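Local coordinates for beta-n-acetylhexosaminidase (Streptococcus pneumoniae, PDB 4AZI), which probably removes terminal beta-linked N-acetylglucosamine from glycans as an exo-acting family 20 glycoside hydrolase, at residues A359-L364 / Q402-D406. The protein carries 2 engineered substitutions. Residues are numbered along the deposited sequence; the frame is centred on the assembly and turned at random.
Sequences ANYNAL and QAELD
Leu405 is the knob of this contact, and the hollow that takes it is formed by Ala359, the carbonyl of Asn360 and the ring of Tyr361. Its CD2 methyl sits over the middle of the Tyr361 ring, 3.6 Å from the centroid and 11° off the ring normal, a CH-pi contact. The same CD2 methyl presses on Ala359 CB at 3.8 Å and on the carbonyl oxygen of Asn360, so one methyl touches all three walls of the hollow. The other branch, CD1, stands on the same face but out past the rim, 3.6 Å from Tyr361 CE1, while Leu364 CD2 meets the ring at its edge, in plane. The far end of the ring is tied down by Tyr361 OH, which hydrogen-bonds to the backbone of Asn394 and Leu397 in the loop leading into helix 402-414.

Beside this apolar plug, the side chain of Gln402 clasps the backbone of Asn360 at two points. Bent at chi2 (55°), it brings its amide alongside the extended chain: OE1 accepts from Asn360 N at 2.7 Å, and NE2 gives a longer bond of 3.3 Å to Asn360 O, lying in the carbonyl plane on a lone pair. NE2 also donates to Asp406 OD1 at 2.8 Å, one helical turn on, so both amide hydrogens are used and the amide's rotation is fixed.

Asn360 turns its own side chain to the chain ahead: OD1 receives Asn362 N and Asn362 ND2 from opposite faces of its plane. The bond from Asn362 N closes an Asx turn leading into helix 362-368, with Tyr361 as N-cap. The contact joins that helix to the first turn of helix 402-414, among the C-terminal helices, 380-391 included, that follow the TIM barrel of this family 20 module.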
loop_
_atom_site.group_PDB
_atom_site.type_symbol
_atom_site.label_atom_id
_atom_site.label_comp_id
_atom_site.label_asym_id
_atom_site.label_seq_id
_atom_site.Cartn_x
_atom_site.Cartn_y
_atom_site.Cartn_z
ATOM N N ALA A 359 10.890 -19.178 -2.868
ATOM C CA ALA A 359 10.409 -20.465 -2.373
ATOM C C ALA A 359 9.811 -20.272 -0.976
ATOM O O ALA A 359 9.966 -19.211 -0.366
ATOM C CB ALA A 359 11.554 -21.466 -2.338
ATOM N N ASN A 360 9.112 -21.286 -0.477
ATOM C CA ASN A 360 8.499 -21.225 0.843
ATOM C C ASN A 360 9.480 -21.675 1.919
ATOM O O ASN A 360 9.840 -22.855 1.991
ATOM C CB ASN A 360 7.217 -22.066 0.879
ATOM C CG ASN A 360 6.517 -22.033 2.227
ATOM O OD1 ASN A 360 6.955 -21.374 3.175
ATOM N ND2 ASN A 360 5.410 -22.755 2.317
ATOM N N TYR A 361 9.882 -20.727 2.758
ATOM C CA TYR A 361 10.908 -20.944 3.775
ATOM C C TYR A 361 10.362 -21.208 5.173
ATOM O O TYR A 361 11.127 -21.235 6.142
ATOM C CB TYR A 361 11.892 -19.761 3.787
ATOM C CG TYR A 361 12.935 -19.896 2.707
ATOM C CD1 TYR A 361 14.098 -20.630 2.933
ATOM C CD2 TYR A 361 12.745 -19.323 1.448
ATOM C CE1 TYR A 361 15.053 -20.780 1.943
ATOM C CE2 TYR A 361 13.691 -19.468 0.450
ATOM C CZ TYR A 361 14.841 -20.203 0.706
ATOM O OH TYR A 361 15.784 -20.360 -0.277
ATOM N N ASN A 362 9.050 -21.420 5.279
ATOM C CA ASN A 362 8.416 -21.610 6.588
ATOM C C ASN A 362 8.780 -22.918 7.280
ATOM O O ASN A 362 9.085 -22.917 8.472
ATOM C CB ASN A 362 6.900 -21.431 6.512
ATOM C CG ASN A 362 6.491 -19.971 6.495
ATOM O OD1 ASN A 362 6.731 -19.226 7.457
ATOM N ND2 ASN A 362 5.873 -19.549 5.397
ATOM N N ALA A 363 8.753 -24.021 6.535
ATOM C CA ALA A 363 9.187 -25.321 7.064
ATOM C C ALA A 363 10.627 -25.261 7.581
ATOM O O ALA A 363 10.932 -25.819 8.639
ATOM C CB ALA A 363 9.023 -26.421 6.023
ATOM N N LEU A 364 11.498 -24.569 6.842
ATOM C CA LEU A 364 12.878 -24.342 7.273
ATOM C C LEU A 364 12.961 -23.645 8.634
ATOM O O LEU A 364 13.699 -24.098 9.510
ATOM C CB LEU A 364 13.691 -23.577 6.214
ATOM C CG LEU A 364 15.166 -23.289 6.540
ATOM C CD1 LEU A 364 15.904 -24.561 6.941
ATOM C CD2 LEU A 364 15.888 -22.623 5.380
ATOM N N GLN A 402 11.068 -25.382 -5.011
ATOM C CA GLN A 402 10.539 -25.846 -3.728
ATOM C C GLN A 402 11.034 -27.249 -3.381
ATOM O O GLN A 402 11.506 -27.484 -2.270
ATOM C CB GLN A 402 9.006 -25.799 -3.698
ATOM C CG GLN A 402 8.419 -25.925 -2.300
ATOM C CD GLN A 402 8.959 -24.880 -1.337
ATOM O OE1 GLN A 402 9.053 -23.698 -1.669
ATOM N NE2 GLN A 402 9.323 -25.315 -0.138
ATOM N N ALA A 403 10.920 -28.170 -4.336
ATOM C CA ALA A 403 11.387 -29.543 -4.156
ATOM C C ALA A 403 12.837 -29.560 -3.668
ATOM O O ALA A 403 13.175 -30.273 -2.717
ATOM C CB ALA A 403 11.240 -30.325 -5.453
ATOM N N GLU A 404 13.665 -28.730 -4.298
ATOM C CA GLU A 404 15.080 -28.610 -3.976
ATOM C C GLU A 404 15.295 -28.106 -2.547
ATOM O O GLU A 404 16.103 -28.672 -1.807
ATOM C CB GLU A 404 15.783 -27.704 -5.005
ATOM C CG GLU A 404 15.917 -28.301 -6.414
ATOM C CD GLU A 404 14.621 -28.324 -7.230
ATOM O OE1 GLU A 404 13.541 -27.946 -6.719
ATOM O OE2 GLU A 404 14.680 -28.730 -8.413
ATOM N N LEU A 405 14.557 -27.065 -2.155
ATOM C CA LEU A 405 14.579 -26.575 -0.771
ATOM C C LEU A 405 14.085 -27.629 0.228
ATOM O O LEU A 405 14.674 -27.802 1.297
ATOM C CB LEU A 405 13.758 -25.289 -0.619
ATOM C CG LEU A 405 13.673 -24.649 0.774
ATOM C CD1 LEU A 405 15.049 -24.340 1.354
ATOM C CD2 LEU A 405 12.823 -23.390 0.726
ATOM N N ASP A 406 13.010 -28.325 -0.128
ATOM C CA ASP A 406 12.438 -29.361 0.731
ATOM C C ASP A 406 13.440 -30.464 1.067
ATOM O O ASP A 406 13.520 -30.897 2.216
ATOM C CB ASP A 406 11.177 -29.948 0.094
ATOM C CG ASP A 406 10.057 -28.920 -0.051
ATOM O OD1 ASP A 406 10.064 -27.890 0.656
ATOM O OD2 ASP A 406 9.158 -29.149 -0.880
#